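Side-chain contacts in putative pyruvate dehydrogenase (Rhodopseudomonas palustris, PDB 3IC3), which is of unknown function but belongs to the uncharacterised DUF5076 family, its dehydrogenase activity being only putative: residues A38-R41 and E47-G50; S63-S68 and D73-R78. One frame throughout, in Å; residues are numbered along the deposited sequence. Where two conformers were deposited one is given.

Interaction 1. Residues A38-R41 and E47-G50; sequences AFMR and EMWG. With EDO (1,2-ethanediol), chain E.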
loop_
_atom_site.group_PDB
_atom_site.type_symbol
_atom_site.label_atom_id
_atom_site.label_comp_id
_atom_site.label_asym_id
_atom_site.label_seq_id
_atom_site.Cartn_x
_atom_site.Cartn_y
_atom_site.Cartn_z
ATOM N N ALA A 38 4.656 -6.836 1.530
ATOM C CA ALA A 38 5.890 -6.780 2.332
ATOM C C ALA A 38 5.948 -5.371 2.933
ATOM O O ALA A 38 5.954 -4.402 2.180
ATOM C CB ALA A 38 7.108 -7.002 1.456
ATOM N N PHE A 39 6.003 -5.256 4.260
ATOM C CA PHE A 39 6.187 -3.969 4.923
ATOM C C PHE A 39 7.548 -3.832 5.588
ATOM O O PHE A 39 8.077 -4.798 6.148
ATOM C CB PHE A 39 5.172 -3.772 6.031
ATOM C CG PHE A 39 3.768 -3.542 5.562
ATOM C CD1 PHE A 39 3.397 -2.338 5.010
ATOM C CD2 PHE A 39 2.803 -4.521 5.757
ATOM C CE1 PHE A 39 2.065 -2.116 4.620
ATOM C CE2 PHE A 39 1.474 -4.290 5.373
ATOM C CZ PHE A 39 1.138 -3.100 4.812
HETATM N N MSE A 40 8.079 -2.618 5.571
HETATM C CA MSE A 40 9.218 -2.285 6.408
HETATM C C MSE A 40 8.865 -2.346 7.859
HETATM O O MSE A 40 7.699 -2.211 8.223
HETATM C CB MSE A 40 9.736 -0.876 6.106
HETATM C CG MSE A 40 8.809 0.263 6.461
HETATM SE SE MSE A 40 9.669 1.975 6.099
HETATM C CE MSE A 40 8.272 3.165 6.747
ATOM N N ARG A 41 9.898 -2.510 8.682
ATOM C CA ARG A 41 9.779 -2.560 10.145
ATOM C C ARG A 41 9.386 -1.209 10.758
ATOM O O ARG A 41 8.501 -1.169 11.607
ATOM C CB ARG A 41 11.090 -3.052 10.744
ATOM N N GLU A 47 1.507 10.655 9.781
ATOM C CA GLU A 47 1.226 11.455 8.583
ATOM C C GLU A 47 1.716 10.781 7.311
ATOM O O GLU A 47 1.083 10.901 6.274
ATOM C CB GLU A 47 1.794 12.876 8.689
ATOM C CG GLU A 47 1.202 13.667 9.854
ATOM C CD GLU A 47 1.864 13.385 11.214
ATOM O OE1 GLU A 47 2.809 12.563 11.323
ATOM O OE2 GLU A 47 1.436 14.028 12.196
HETATM N N MSE A 48 2.838 10.076 7.386
HETATM C CA MSE A 48 3.367 9.397 6.210
HETATM C C MSE A 48 2.378 8.334 5.730
HETATM O O MSE A 48 2.157 8.185 4.531
HETATM C CB MSE A 48 4.730 8.762 6.491
HETATM C CG MSE A 48 5.407 8.148 5.256
HETATM SE SE MSE A 48 6.572 6.616 5.603
HETATM C CE MSE A 48 5.254 5.325 6.250
ATOM N N TRP A 49 1.798 7.585 6.670
ATOM C CA TRP A 49 0.826 6.540 6.303
ATOM C C TRP A 49 -0.421 7.181 5.702
ATOM O O TRP A 49 -1.007 6.653 4.761
ATOM C CB TRP A 49 0.496 5.648 7.512
ATOM C CG TRP A 49 1.661 4.843 7.923
ATOM C CD1 TRP A 49 2.511 5.110 8.953
ATOM C CD2 TRP A 49 2.176 3.673 7.278
ATOM N NE1 TRP A 49 3.509 4.171 9.004
ATOM C CE2 TRP A 49 3.335 3.279 7.985
ATOM C CE3 TRP A 49 1.795 2.936 6.167
ATOM C CZ2 TRP A 49 4.083 2.168 7.634
ATOM C CZ3 TRP A 49 2.538 1.843 5.814
ATOM C CH2 TRP A 49 3.678 1.462 6.549
ATOM N N GLY A 50 -0.805 8.339 6.229
ATOM C CA GLY A 50 -1.925 9.112 5.697
ATOM C C GLY A 50 -1.685 9.546 4.272
ATOM O O GLY A 50 -2.569 9.419 3.410
HETATM C C1 EDO E . 8.086 -5.876 13.788
HETATM O O1 EDO E . 8.073 -7.147 13.136
HETATM C C2 EDO E . 8.754 -4.826 12.913
HETATM O O2 EDO E . 7.895 -3.685 12.778
#
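The phenyl ring of F39 overlaps the six-membered rim of the W49 indole, its CD1 lying 4.1 Å from W49 CH2. A second pair of ring carbons, F39 CE1 and W49 CZ3, is 4.2 Å apart, so one side of the phenyl follows the indole's far end at a slant without forming a parallel stack. Because the two CA atoms are 11.9 Å apart, the strand end and the helix meet through side-chain ends alone. M40, a selenomethionine, spans the same gap beside this pair: with CG wedged between its backbone N and carbonyl carbon (chi1 67°) and the chain extended beyond, its methyl reaches the helix. There M40 CE comes tip to tip with M48 CE at 3.7 Å in one of the two deposited conformers of M48, a contact that is accordingly less certain. M40 CE also borders the indole, 4.4 Å from W49 CZ2. The indole is steadied by its NE1, which hydrogen-bonds to the carbonyl of F43, whose ring lies nearly parallel to it. One residue after M40, the carbonyl O of R41 accepts a hydrogen bond from O2 of a 1,2-ethanediol, probably from the crystallisation liquor, at 2.8 Å, and the same molecule reaches R66 of the second subunit. The contact thus packs the end of strand 34-39 on the first turn of helix 46-66; strand 23-31 adds I23, V25 and L26 to this apolar layer, while H59 of the second subunit stacks on F39 and meets W49.

Interaction 2. Residues S63-S68 and D73-R78; sequences SYARES and DEALER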
loop_
_atom_site.group_PDB
_atom_site.type_symbol
_atom_site.label_atom_id
_atom_site.label_comp_id
_atom_site.label_asym_id
_atom_site.label_seq_id
_atom_site.Cartn_x
_atom_site.Cartn_y
_atom_site.Cartn_z
ATOM N N SER A 63 -7.200 6.182 -12.321
ATOM C CA SER A 63 -7.161 5.023 -13.200
ATOM C C SER A 63 -8.521 4.395 -13.413
ATOM O O SER A 63 -8.830 3.949 -14.512
ATOM C CB SER A 63 -6.212 3.971 -12.660
ATOM O OG SER A 63 -4.939 4.540 -12.476
ATOM N N TYR A 64 -9.334 4.356 -12.367
ATOM C CA TYR A 64 -10.683 3.811 -12.463
ATOM C C TYR A 64 -11.540 4.671 -13.398
ATOM O O TYR A 64 -12.321 4.147 -14.205
ATOM C CB TYR A 64 -11.312 3.775 -11.068
ATOM C CG TYR A 64 -12.583 2.984 -10.892
ATOM C CD1 TYR A 64 -13.066 2.110 -11.873
ATOM C CD2 TYR A 64 -13.279 3.067 -9.698
ATOM C CE1 TYR A 64 -14.234 1.377 -11.669
ATOM C CE2 TYR A 64 -14.431 2.343 -9.485
ATOM C CZ TYR A 64 -14.902 1.499 -10.462
ATOM O OH TYR A 64 -16.044 0.790 -10.213
ATOM N N ALA A 65 -11.406 5.987 -13.259
ATOM C CA ALA A 65 -12.170 6.926 -14.091
ATOM C C ALA A 65 -11.779 6.800 -15.572
ATOM O O ALA A 65 -12.626 6.964 -16.450
ATOM C CB ALA A 65 -11.988 8.363 -13.593
ATOM N N ARG A 66 -10.497 6.544 -15.833
ATOM C CA ARG A 66 -10.017 6.238 -17.182
ATOM C C ARG A 66 -10.777 5.062 -17.769
ATOM O O ARG A 66 -11.337 5.148 -18.861
ATOM C CB ARG A 66 -8.543 5.849 -17.162
ATOM C CG ARG A 66 -7.548 6.970 -17.244
ATOM C CD ARG A 66 -6.246 6.426 -17.837
ATOM N NE ARG A 66 -6.103 5.001 -17.545
ATOM C CZ ARG A 66 -5.289 4.502 -16.620
ATOM N NH1 ARG A 66 -5.240 3.194 -16.413
ATOM N NH2 ARG A 66 -4.528 5.312 -15.899
ATOM N N GLU A 67 -10.820 3.976 -17.008
ATOM C CA GLU A 67 -11.311 2.684 -17.486
ATOM C C GLU A 67 -12.812 2.477 -17.253
ATOM O O GLU A 67 -13.279 1.340 -17.233
ATOM C CB GLU A 67 -10.525 1.552 -16.800
ATOM C CG GLU A 67 -8.983 1.664 -16.869
ATOM C CD GLU A 67 -8.402 1.517 -18.274
ATOM O OE1 GLU A 67 -9.125 1.088 -19.200
ATOM O OE2 GLU A 67 -7.201 1.828 -18.458
ATOM N N SER A 68 -13.576 3.552 -17.081
ATOM C CA SER A 68 -14.991 3.416 -16.748
ATOM C C SER A 68 -15.801 4.661 -17.086
ATOM O O SER A 68 -15.275 5.666 -17.569
ATOM C CB SER A 68 -15.152 3.078 -15.253
ATOM O OG SER A 68 -15.060 4.238 -14.445
ATOM N N ASP A 73 -14.192 12.003 -9.337
ATOM C CA ASP A 73 -14.905 12.150 -8.057
ATOM C C ASP A 73 -15.766 10.945 -7.733
ATOM O O ASP A 73 -15.767 10.483 -6.591
ATOM C CB ASP A 73 -15.843 13.358 -8.072
ATOM C CG ASP A 73 -15.118 14.670 -7.975
ATOM O OD1 ASP A 73 -13.933 14.673 -7.593
ATOM O OD2 ASP A 73 -15.757 15.694 -8.293
ATOM N N GLU A 74 -16.554 10.500 -8.713
ATOM C CA GLU A 74 -17.408 9.319 -8.559
ATOM C C GLU A 74 -16.562 8.063 -8.325
ATOM O O GLU A 74 -16.906 7.210 -7.497
ATOM C CB GLU A 74 -18.280 9.111 -9.792
ATOM C CG GLU A 74 -19.341 10.186 -9.968
ATOM C CD GLU A 74 -19.982 10.164 -11.347
ATOM O OE1 GLU A 74 -19.457 9.505 -12.274
ATOM O OE2 GLU A 74 -21.012 10.831 -11.494
ATOM N N ALA A 75 -15.478 7.922 -9.079
ATOM C CA ALA A 75 -14.576 6.776 -8.886
ATOM C C ALA A 75 -13.992 6.757 -7.468
ATOM O O ALA A 75 -13.920 5.700 -6.831
ATOM C CB ALA A 75 -13.452 6.798 -9.912
ATOM N N LEU A 76 -13.580 7.919 -6.976
ATOM C CA LEU A 76 -13.027 7.978 -5.637
ATOM C C LEU A 76 -14.096 7.612 -4.607
ATOM O O LEU A 76 -13.819 6.854 -3.698
ATOM C CB LEU A 76 -12.480 9.350 -5.317
ATOM C CG LEU A 76 -11.764 9.480 -3.979
ATOM C CD1 LEU A 76 -10.520 8.574 -3.898
ATOM C CD2 LEU A 76 -11.402 10.964 -3.834
ATOM N N GLU A 77 -15.313 8.131 -4.769
ATOM C CA GLU A 77 -16.405 7.742 -3.860
ATOM C C GLU A 77 -16.621 6.224 -3.811
ATOM O O GLU A 77 -16.781 5.640 -2.730
ATOM C CB GLU A 77 -17.718 8.453 -4.252
ATOM C CG GLU A 77 -18.979 7.879 -3.596
ATOM C CD GLU A 77 -19.059 8.081 -2.080
ATOM O OE1 GLU A 77 -18.282 8.907 -1.547
ATOM O OE2 GLU A 77 -19.942 7.435 -1.418
ATOM N N ARG A 78 -16.631 5.594 -4.979
ATOM C CA ARG A 78 -16.810 4.162 -5.099
ATOM C C ARG A 78 -15.696 3.385 -4.395
ATOM O O ARG A 78 -15.954 2.421 -3.661
ATOM C CB ARG A 78 -16.860 3.745 -6.576
ATOM C CG ARG A 78 -18.083 4.165 -7.348
ATOM C CD ARG A 78 -19.359 3.493 -6.866
ATOM N NE ARG A 78 -19.154 2.178 -6.262
ATOM C CZ ARG A 78 -19.247 1.002 -6.887
ATOM N NH1 ARG A 78 -19.519 0.895 -8.206
ATOM N NH2 ARG A 78 -19.045 -0.089 -6.173
#
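Y64 lies across the start of helix 72-87 with the CD2-CE2 side of its ring against A75 and R78. A75 CB sits obliquely to this ring, 3.7 Å from Y64 CD2, whereas R78 CB approaches at the ring edge, near its plane, 4.0 Å from Y64 CE2. CG of Y64 is anti to the backbone N (chi1 -167°), which swings the ring along the facing helix. The R78 chain bends twice, leaving its guanidinium at 65° to the phenol ring; NH1 is 4.0 Å from Y64 OH, too far to bond, and instead hydrogen-bonds to the hydroxyl of Y70. Replacing Y64 by an alanine would probably open a gap beside A75 and R78 CB and strip Y70 of its edge-to-face ring partner. One residue on, A65 CB meets A75 CB at 4.3 Å, and these small side chains let the backbones draw together to 5.7 Å between CA atoms. At the helix exit, S68 OG donates to the carbonyl O of Y64 at 2.8 Å from above the carbonyl plane, tying back the departing chain. Helices 46-66 and 72-87, joined by a short loop and packed on each other here, form a helical hairpin.

Interactions 1 and 2 follow one another along the chain and share helix 46-66, whose beginning serves the first and whose end serves the second. Their centres are 25 Å apart, on opposite sides of the chain's centre, and their nearest atoms are about 11 Å from each other. The helix is thus fixed at one end to the two-stranded antiparallel sheet and at the other to helix 72-87. The second subunit touches both contacts and relates them: F43, which lines W49 within its own chain, meets Y64 of the partner. Pairing of the two copies therefore sets the strand-helix end of one against the helical hairpin of the other.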